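Local coordinates for mandelate racemase/muconate lactonizing protein (PDB 3P3B), which probably catalyses a magnesium-dependent reaction that begins by removing a proton alpha to a carboxylate, as other members of the enolase superfamily do, at residues 20-25 against 45-50; 137-142 against 150-155; 167-172 against 189-194. All blocks are in the same frame, centred on the assembly; numbering follows the deposited sequence.

Interaction 1 (20-25 against 45-50)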
loop_
_atom_site.group_PDB
_atom_site.type_symbol
_atom_site.label_atom_id
_atom_site.label_comp_id
_atom_site.label_asym_id
_atom_site.label_seq_id
_atom_site.Cartn_x
_atom_site.Cartn_y
_atom_site.Cartn_z
ATOM N N ALA A 20 30.485 -6.772 -5.996
ATOM C CA ALA A 20 30.999 -5.438 -6.312
ATOM C C ALA A 20 29.855 -4.496 -6.701
ATOM O O ALA A 20 28.804 -4.934 -7.190
ATOM C CB ALA A 20 31.992 -5.516 -7.436
ATOM N N LYS A 21 30.077 -3.203 -6.505
ATOM C CA LYS A 21 29.135 -2.196 -6.976
ATOM C C LYS A 21 29.725 -1.559 -8.220
ATOM O O LYS A 21 30.843 -1.006 -8.184
ATOM C CB LYS A 21 28.867 -1.148 -5.904
ATOM C CG LYS A 21 27.865 -0.073 -6.346
ATOM C CD LYS A 21 27.696 0.995 -5.278
ATOM C CE LYS A 21 27.367 0.396 -3.911
ATOM N NZ LYS A 21 25.975 -0.142 -3.827
ATOM N N LEU A 22 29.009 -1.684 -9.332
ATOM C CA LEU A 22 29.410 -1.057 -10.584
ATOM C C LEU A 22 28.728 0.313 -10.700
ATOM O O LEU A 22 27.649 0.525 -10.158
ATOM C CB LEU A 22 29.051 -1.932 -11.782
ATOM C CG LEU A 22 30.076 -2.994 -12.200
ATOM C CD1 LEU A 22 30.614 -3.771 -11.006
ATOM C CD2 LEU A 22 29.494 -3.918 -13.270
ATOM N N THR A 23 29.376 1.256 -11.366
ATOM C CA THR A 23 28.805 2.595 -11.437
ATOM C C THR A 23 28.770 3.096 -12.868
ATOM O O THR A 23 29.540 2.662 -13.731
ATOM C CB THR A 23 29.566 3.607 -10.552
ATOM O OG1 THR A 23 30.851 3.837 -11.124
ATOM C CG2 THR A 23 29.734 3.081 -9.128
ATOM N N GLY A 24 27.871 4.039 -13.113
ATOM C CA GLY A 24 27.714 4.590 -14.430
ATOM C C GLY A 24 26.767 5.774 -14.391
ATOM O O GLY A 24 26.563 6.399 -13.344
ATOM N N GLU A 25 26.183 6.052 -15.546
ATOM C CA GLU A 25 25.378 7.250 -15.749
ATOM C C GLU A 25 24.315 7.025 -16.808
ATOM O O GLU A 25 24.549 6.331 -17.819
ATOM C CB GLU A 25 26.275 8.414 -16.211
ATOM C CG GLU A 25 27.086 9.071 -15.120
ATOM C CD GLU A 25 27.645 10.430 -15.545
ATOM O OE1 GLU A 25 27.685 10.713 -16.765
ATOM O OE2 GLU A 25 28.039 11.214 -14.653
ATOM N N VAL A 45 24.917 -0.478 -10.125
ATOM C CA VAL A 45 24.371 -1.820 -10.159
ATOM C C VAL A 45 25.229 -2.704 -9.266
ATOM O O VAL A 45 26.437 -2.800 -9.473
ATOM C CB VAL A 45 24.386 -2.429 -11.571
ATOM C CG1 VAL A 45 23.880 -3.880 -11.503
ATOM C CG2 VAL A 45 23.500 -1.625 -12.541
ATOM N N ASP A 46 24.603 -3.312 -8.263
ATOM C CA ASP A 46 25.267 -4.284 -7.406
ATOM C C ASP A 46 25.313 -5.632 -8.128
ATOM O O ASP A 46 24.281 -6.129 -8.573
ATOM C CB ASP A 46 24.536 -4.415 -6.067
ATOM C CG ASP A 46 24.727 -3.190 -5.156
ATOM O OD1 ASP A 46 25.486 -2.267 -5.524
ATOM O OD2 ASP A 46 24.130 -3.166 -4.053
ATOM N N ILE A 47 26.511 -6.206 -8.256
ATOM C CA ILE A 47 26.694 -7.403 -9.059
ATOM C C ILE A 47 27.439 -8.468 -8.268
ATOM O O ILE A 47 28.328 -8.153 -7.461
ATOM C CB ILE A 47 27.399 -7.060 -10.378
ATOM C CG1 ILE A 47 26.362 -6.543 -11.375
ATOM C CG2 ILE A 47 28.128 -8.251 -10.956
ATOM C CD1 ILE A 47 26.954 -5.744 -12.454
ATOM N N ALA A 48 27.035 -9.725 -8.437
ATOM C CA ALA A 48 27.822 -10.810 -7.865
ATOM C C ALA A 48 28.430 -11.616 -8.992
ATOM O O ALA A 48 27.859 -11.723 -10.073
ATOM C CB ALA A 48 26.978 -11.697 -6.951
ATOM N N ARG A 49 29.622 -12.150 -8.753
ATOM C CA ARG A 49 30.215 -13.084 -9.679
ATOM C C ARG A 49 30.292 -14.409 -8.922
ATOM O O ARG A 49 30.872 -14.458 -7.832
ATOM C CB ARG A 49 31.626 -12.608 -10.051
ATOM C CG ARG A 49 32.391 -13.528 -10.990
ATOM C CD ARG A 49 33.579 -12.769 -11.602
ATOM N NE ARG A 49 34.650 -12.560 -10.639
ATOM C CZ ARG A 49 35.694 -11.757 -10.843
ATOM N NH1 ARG A 49 36.626 -11.637 -9.911
ATOM N NH2 ARG A 49 35.803 -11.076 -11.975
ATOM N N ILE A 50 29.661 -15.444 -9.449
ATOM C CA ILE A 50 29.678 -16.757 -8.791
ATOM C C ILE A 50 30.569 -17.714 -9.572
ATOM O O ILE A 50 30.572 -17.700 -10.809
ATOM C CB ILE A 50 28.253 -17.345 -8.671
ATOM C CG1 ILE A 50 28.244 -18.544 -7.713
ATOM C CG2 ILE A 50 27.665 -17.693 -10.067
ATOM C CD1 ILE A 50 26.823 -19.021 -7.361
#
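Lys21 and Asp46 stand opposite each other on two antiparallel strands and run alongside one another, pointing the same way off one face of the sheet. They form a non-hydrogen-bonded pair whose CA atoms are 4.4 Å apart, close enough for the side chains to touch along their length. The lysine leaves with CG anti to the backbone N (chi1 -179°), and all its side-chain atoms then pass one oxygen. Lys21 CB is 3.6 Å from Asp46 OD1, and Lys21 CG draws in to 3.3 Å from Asp46 OD1. Lys21 CD swings out to 3.9 Å from Asp46 OD1, after which bends at chi3 (-52°) and chi4 fold the chain back. Lys21 CE comes back to 3.6 Å from Asp46 OD1. Lys21 NZ therefore ends 2.8 Å from Asp46 OD1, a salt bridge received on the syn lone pair of that oxygen; OD2 is farther off. Lys21 is exposed and Asp46 partly so, which suggests that water competes for this bridge.

The backbone holds the pair in register from each end. Ala20 with Ile47 and Leu22 with Val45 are hydrogen-bonded pairs, each joined by two reciprocal N-H to O=C bonds; Ile47 N to Ala20 O measures 2.8 Å. These four residues send their side chains to the buried face, where Leu22 CD2 and Ile47 CD1 meet at 3.2 Å, tighter than usual van der Waals contact.

The segments belong to the hairpin of strands 14-30 and 42-52 in an antiparallel sheet, consistent with the capping domain of the enolase superfamily. Helix 371-380 packs against the apolar face, with Leu377 against both Ala20 and Leu22. Beyond strand 42-52 the sheet continues into strand 55-60, where Ala48 pairs through its backbone with Gly59.

Interaction 2 (137-142 against 150-155)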
loop_
_atom_site.group_PDB
_atom_site.type_symbol
_atom_site.label_atom_id
_atom_site.label_comp_id
_atom_site.label_asym_id
_atom_site.label_seq_id
_atom_site.Cartn_x
_atom_site.Cartn_y
_atom_site.Cartn_z
ATOM N N PHE A 137 10.062 15.043 -14.955
ATOM C CA PHE A 137 9.557 16.427 -14.879
ATOM C C PHE A 137 10.736 17.356 -15.182
ATOM O O PHE A 137 11.161 18.141 -14.338
ATOM C CB PHE A 137 9.038 16.755 -13.474
ATOM C CG PHE A 137 7.714 16.090 -13.095
ATOM C CD1 PHE A 137 7.009 15.290 -13.985
ATOM C CD2 PHE A 137 7.200 16.273 -11.808
ATOM C CE1 PHE A 137 5.780 14.685 -13.588
ATOM C CE2 PHE A 137 6.002 15.682 -11.403
ATOM C CZ PHE A 137 5.290 14.897 -12.299
ATOM N N ASP A 138 11.247 17.252 -16.394
ATOM C CA ASP A 138 12.495 17.909 -16.758
ATOM C C ASP A 138 12.304 19.391 -17.075
ATOM O O ASP A 138 13.277 20.134 -17.283
ATOM C CB ASP A 138 13.095 17.161 -17.930
ATOM C CG ASP A 138 13.426 15.713 -17.561
ATOM O OD1 ASP A 138 13.978 15.531 -16.472
ATOM O OD2 ASP A 138 13.130 14.799 -18.335
ATOM N N ASP A 139 11.041 19.797 -17.050
ATOM C CA ASP A 139 10.597 21.128 -17.444
ATOM C C ASP A 139 10.287 22.060 -16.277
ATOM O O ASP A 139 9.817 23.169 -16.498
ATOM C CB ASP A 139 9.325 20.980 -18.272
ATOM C CG ASP A 139 8.240 20.229 -17.525
ATOM O OD1 ASP A 139 8.522 19.132 -16.983
ATOM O OD2 ASP A 139 7.095 20.731 -17.477
ATOM N N LEU A 140 10.530 21.629 -15.047
ATOM C CA LEU A 140 10.104 22.409 -13.881
ATOM C C LEU A 140 10.794 23.774 -13.706
ATOM O O LEU A 140 10.357 24.596 -12.896
ATOM C CB LEU A 140 10.255 21.599 -12.604
ATOM C CG LEU A 140 9.365 20.363 -12.504
ATOM C CD1 LEU A 140 9.556 19.760 -11.134
ATOM C CD2 LEU A 140 7.895 20.734 -12.746
ATOM N N HIS A 141 11.873 24.000 -14.446
ATOM C CA HIS A 141 12.573 25.281 -14.406
ATOM C C HIS A 141 12.012 26.259 -15.447
ATOM O O HIS A 141 12.441 27.418 -15.515
ATOM C CB HIS A 141 14.063 25.057 -14.656
ATOM C CG HIS A 141 14.358 24.485 -16.006
ATOM N ND1 HIS A 141 14.079 23.178 -16.335
ATOM C CD2 HIS A 141 14.872 25.054 -17.124
ATOM C CE1 HIS A 141 14.425 22.958 -17.592
ATOM N NE2 HIS A 141 14.912 24.081 -18.093
ATOM N N LEU A 142 11.079 25.785 -16.267
ATOM C CA LEU A 142 10.478 26.590 -17.333
ATOM C C LEU A 142 9.085 27.108 -16.967
ATOM O O LEU A 142 8.124 26.345 -16.883
ATOM C CB LEU A 142 10.394 25.789 -18.639
ATOM C CG LEU A 142 11.736 25.326 -19.200
ATOM C CD1 LEU A 142 11.552 24.495 -20.461
ATOM C CD2 LEU A 142 12.602 26.541 -19.483
ATOM N N ALA A 150 8.204 22.226 -25.554
ATOM C CA ALA A 150 9.285 22.116 -26.525
ATOM C C ALA A 150 10.428 21.260 -25.976
ATOM O O ALA A 150 10.977 20.426 -26.678
ATOM C CB ALA A 150 9.794 23.509 -26.917
ATOM N N LEU A 151 10.780 21.489 -24.717
ATOM C CA LEU A 151 11.844 20.734 -24.074
ATOM C C LEU A 151 11.510 19.232 -24.011
ATOM O O LEU A 151 12.333 18.376 -24.341
ATOM C CB LEU A 151 12.077 21.274 -22.667
ATOM C CG LEU A 151 13.011 20.400 -21.831
ATOM C CD1 LEU A 151 14.317 20.215 -22.594
ATOM C CD2 LEU A 151 13.252 21.001 -20.454
ATOM N N MET A 152 10.289 18.921 -23.592
ATOM C CA MET A 152 9.881 17.521 -23.467
ATOM C C MET A 152 9.802 16.838 -24.832
ATOM O O MET A 152 10.140 15.660 -24.964
ATOM C CB MET A 152 8.568 17.398 -22.679
ATOM C CG MET A 152 8.669 17.902 -21.217
ATOM S SD MET A 152 10.062 17.191 -20.279
ATOM C CE MET A 152 9.643 15.433 -20.385
ATOM N N GLN A 153 9.366 17.571 -25.858
ATOM C CA GLN A 153 9.403 17.022 -27.206
ATOM C C GLN A 153 10.843 16.705 -27.617
ATOM O O GLN A 153 11.117 15.662 -28.215
ATOM C CB GLN A 153 8.762 17.980 -28.219
ATOM C CG GLN A 153 7.246 17.980 -28.179
ATOM C CD GLN A 153 6.641 19.072 -29.040
ATOM O OE1 GLN A 153 7.217 20.159 -29.190
ATOM N NE2 GLN A 153 5.480 18.786 -29.616
ATOM N N GLU A 154 11.753 17.616 -27.294
ATOM C CA GLU A 154 13.175 17.451 -27.586
ATOM C C GLU A 154 13.708 16.170 -26.926
ATOM O O GLU A 154 14.388 15.347 -27.556
ATOM C CB GLU A 154 13.928 18.668 -27.055
ATOM C CG GLU A 154 15.445 18.615 -27.174
ATOM C CD GLU A 154 16.125 19.789 -26.451
ATOM O OE1 GLU A 154 15.596 20.922 -26.531
ATOM O OE2 GLU A 154 17.179 19.580 -25.800
ATOM N N GLU A 155 13.382 15.997 -25.655
ATOM C CA GLU A 155 13.747 14.762 -24.966
ATOM C C GLU A 155 13.200 13.505 -25.654
ATOM O O GLU A 155 13.933 12.546 -25.838
ATOM C CB GLU A 155 13.356 14.831 -23.497
ATOM C CG GLU A 155 14.102 15.911 -22.760
ATOM C CD GLU A 155 13.952 15.819 -21.257
ATOM O OE1 GLU A 155 13.041 15.104 -20.774
ATOM O OE2 GLU A 155 14.752 16.458 -20.552
#
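Asp138 and Glu155 bring their carboxylates together between the loop and the helix, with Asp138 OD2 only 2.5 Å from Glu155 OE1. At that separation one of the two acids probably holds a proton, which would relieve the repulsion expected of two full charges. The side chains cross obliquely, and with 61° between the planes one carboxylate is turned well out of the plane of the other. Asp138 has CG anti to its carbonyl carbon (chi1 -62°), which turns the carboxylate toward the helix, and Glu155, extended beyond CG, reaches out to meet it.

Beside this polar pair Met152 and Leu151 pack on the loop. Met152, bent at chi2 and chi3, places SD 3.8 Å from Asp138 CB. Leu151 supplies one methyl to several partners: its CD2 sits 3.3 Å from Asp138 O, approaches His141 CE1 obliquely at 3.7 Å, and lies 3.9 Å from Leu142 CD1.

The next shell fixes the loop that offers these groups. Two overlapping type I turns, Phe137 to Leu140 and Asp139 to Leu142, bend the backbone, the second closed by Leu142 N to Asp139 O at 2.9 Å. The His141 ring is backed on one face by Leu142 CG, 3.6 Å above its plane and offset toward the rim. Asp138 OD1 takes a hydrogen bond from Gly31 N, while Asp139 spreads its oxygens between salt bridges to Arg173 and Arg186.

Residues 137-142 make up part of the connection from strand 126-135 to helix 145-161, so the contact folds a beta-alpha loop of the TIM-barrel-like domain back onto the very helix it leads into. That helix rests Met152 and Glu155 on Leu135 of the strand. Next to it runs helix 180-198, against whose Ile190 and Ile194 Met152 also packs.

Interaction 3 (167-172 against 189-194)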
loop_
_atom_site.group_PDB
_atom_site.type_symbol
_atom_site.label_atom_id
_atom_site.label_comp_id
_atom_site.label_asym_id
_atom_site.label_seq_id
_atom_site.Cartn_x
_atom_site.Cartn_y
_atom_site.Cartn_z
ATOM N N PHE A 167 6.762 5.723 -25.565
ATOM C CA PHE A 167 7.240 6.629 -24.525
ATOM C C PHE A 167 6.333 6.655 -23.317
ATOM O O PHE A 167 5.105 6.729 -23.438
ATOM C CB PHE A 167 7.385 8.061 -25.083
ATOM C CG PHE A 167 8.300 8.153 -26.266
ATOM C CD1 PHE A 167 7.832 7.863 -27.540
ATOM C CD2 PHE A 167 9.643 8.468 -26.094
ATOM C CE1 PHE A 167 8.685 7.915 -28.635
ATOM C CE2 PHE A 167 10.504 8.531 -27.174
ATOM C CZ PHE A 167 10.024 8.254 -28.452
ATOM N N LYS A 168 6.941 6.597 -22.141
ATOM C CA LYS A 168 6.192 6.725 -20.911
ATOM C C LYS A 168 6.518 8.080 -20.314
ATOM O O LYS A 168 7.674 8.391 -20.021
ATOM C CB LYS A 168 6.472 5.583 -19.912
ATOM C CG LYS A 168 5.563 5.663 -18.662
ATOM C CD LYS A 168 5.527 4.350 -17.861
ATOM C CE LYS A 168 6.645 4.313 -16.785
ATOM N NZ LYS A 168 6.766 2.941 -16.178
ATOM N N ILE A 169 5.474 8.876 -20.134
ATOM C CA ILE A 169 5.593 10.251 -19.704
ATOM C C ILE A 169 5.189 10.410 -18.240
ATOM O O ILE A 169 4.058 10.061 -17.859
ATOM C CB ILE A 169 4.672 11.129 -20.592
ATOM C CG1 ILE A 169 4.998 10.884 -22.068
ATOM C CG2 ILE A 169 4.760 12.588 -20.198
ATOM C CD1 ILE A 169 3.981 11.493 -23.037
ATOM N N LYS A 170 6.096 10.929 -17.413
ATOM C CA LYS A 170 5.738 11.259 -16.035
ATOM C C LYS A 170 4.711 12.398 -16.007
ATOM O O LYS A 170 4.916 13.432 -16.642
ATOM C CB LYS A 170 6.969 11.633 -15.207
ATOM C CG LYS A 170 7.935 10.452 -14.884
ATOM C CD LYS A 170 7.240 9.437 -14.008
ATOM C CE LYS A 170 8.072 8.193 -13.702
ATOM N NZ LYS A 170 7.897 7.155 -14.741
ATOM N N VAL A 171 3.609 12.199 -15.290
ATOM C CA VAL A 171 2.632 13.272 -15.086
ATOM C C VAL A 171 2.414 13.425 -13.595
ATOM O O VAL A 171 3.059 12.759 -12.802
ATOM C CB VAL A 171 1.283 12.995 -15.768
ATOM C CG1 VAL A 171 1.455 13.003 -17.264
ATOM C CG2 VAL A 171 0.725 11.625 -15.291
ATOM N N GLY A 172 1.496 14.297 -13.209
ATOM C CA GLY A 172 1.281 14.556 -11.798
ATOM C C GLY A 172 2.038 15.741 -11.238
ATOM O O GLY A 172 2.274 15.813 -10.029
ATOM N N ALA A 189 -0.629 19.363 -21.625
ATOM C CA ALA A 189 0.113 19.953 -22.734
ATOM C C ALA A 189 1.359 19.131 -23.079
ATOM O O ALA A 189 1.657 18.903 -24.263
ATOM C CB ALA A 189 0.504 21.388 -22.406
ATOM N N ILE A 190 2.070 18.675 -22.049
ATOM C CA ILE A 190 3.263 17.850 -22.275
ATOM C C ILE A 190 2.889 16.558 -23.001
ATOM O O ILE A 190 3.523 16.183 -23.988
ATOM C CB ILE A 190 4.018 17.498 -20.962
ATOM C CG1 ILE A 190 4.516 18.755 -20.235
ATOM C CG2 ILE A 190 5.192 16.536 -21.255
ATOM C CD1 ILE A 190 5.199 19.760 -21.120
ATOM N N VAL A 191 1.856 15.873 -22.514
ATOM C CA VAL A 191 1.444 14.622 -23.132
ATOM C C VAL A 191 1.009 14.819 -24.583
ATOM O O VAL A 191 1.422 14.070 -25.469
ATOM C CB VAL A 191 0.343 13.901 -22.314
ATOM C CG1 VAL A 191 -0.068 12.634 -23.012
ATOM C CG2 VAL A 191 0.853 13.574 -20.905
ATOM N N ARG A 192 0.176 15.823 -24.846
ATOM C CA ARG A 192 -0.176 16.094 -26.239
ATOM C C ARG A 192 1.057 16.375 -27.100
ATOM O O ARG A 192 1.186 15.851 -28.212
ATOM C CB ARG A 192 -1.181 17.242 -26.353
ATOM C CG ARG A 192 -2.605 16.795 -26.142
ATOM C CD ARG A 192 -3.583 17.570 -27.037
ATOM N NE ARG A 192 -4.904 17.603 -26.430
ATOM C CZ ARG A 192 -5.244 18.460 -25.474
ATOM N NH1 ARG A 192 -4.350 19.349 -25.038
ATOM N NH2 ARG A 192 -6.468 18.439 -24.955
ATOM N N GLY A 193 1.961 17.190 -26.569
ATOM C CA GLY A 193 3.172 17.568 -27.279
ATOM C C GLY A 193 4.020 16.373 -27.677
ATOM O O GLY A 193 4.498 16.282 -28.810
ATOM N N ILE A 194 4.196 15.433 -26.752
ATOM C CA ILE A 194 5.005 14.265 -27.055
ATOM C C ILE A 194 4.280 13.357 -28.044
ATOM O O ILE A 194 4.891 12.812 -28.958
ATOM C CB ILE A 194 5.428 13.515 -25.767
ATOM C CG1 ILE A 194 6.361 14.415 -24.948
ATOM C CG2 ILE A 194 6.093 12.190 -26.118
ATOM C CD1 ILE A 194 6.828 13.813 -23.643
#
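Ile190 opens the contact from the helix, its CG2 meeting Ile169 CG2 obliquely at 4.1 Å, while the rest of its side chain leads away from the strand toward Met152 and Val149 of helix 145-161. Val191 follows and bridges two strand-side residues with one methyl: its CG2, anti to the carbonyl carbon because CG1 takes the position anti to N (chi1 179°), lies 3.7 Å from Val171 CG1 and 4.1 Å from Ile169 CG2. Its backbone is also close, for Ile169 CD1 reaches to 4.0 Å from Val191 CA. One turn beyond Ile190, Ile194 meets Ile169 tip to tip: Ile169 CD1 is 3.7 Å from Ile194 CB and equally far from Ile194 CD1. Its other branch, CG2, reaches Phe167 CB at 4.4 Å.

Ile169 is thus touched by all three helix residues. With only a CB here, as in an alanine, the space between Ile190, Val191 and Ile194 would probably go unfilled and Ile194 would lose its main support on the strand.

The axes of strand 167-170 and helix segment 189-194 run nearly antiparallel, at 163°, and approach to 9.4 Å, as expected for a strand and its following helix in a beta/alpha barrel. No hydrogen bond crosses; the joint is purely apolar and all six touching residues are buried. Polarity is sorted by strand alternation: Phe167 and Ile169 serve the helix layer, whereas Lys168 and Lys170 extend to the other side, toward Glu233 and Asp207 respectively. Dispersion and exclusion of water therefore hold the helix to the strand, which presents a Lys-x-Lys pair resembling that of mandelate racemase relatives.

Overall arrangement
Along the chain the three contacts come in series: 20-25 with 45-50, then 137-142 with 150-155, then 167-172 with 189-194. Interaction 1 belongs to the antiparallel sheet of the probable capping domain, its centre 31 Å from that of interaction 2 and 32 Å from that of interaction 3, which lies across the centre of the chain. Interactions 2 and 3 share the barrel, with centres 10 Å apart, and they touch: Gln153 NE2 probably donates to Gly193 O, tying helix 145-161 to helix 180-198, and the Phe137 ring packs on the Val171 backbone. Successive beta-alpha units of the barrel are thereby joined, with the side chain of Val171 about 10 Å from a bound magnesium ion.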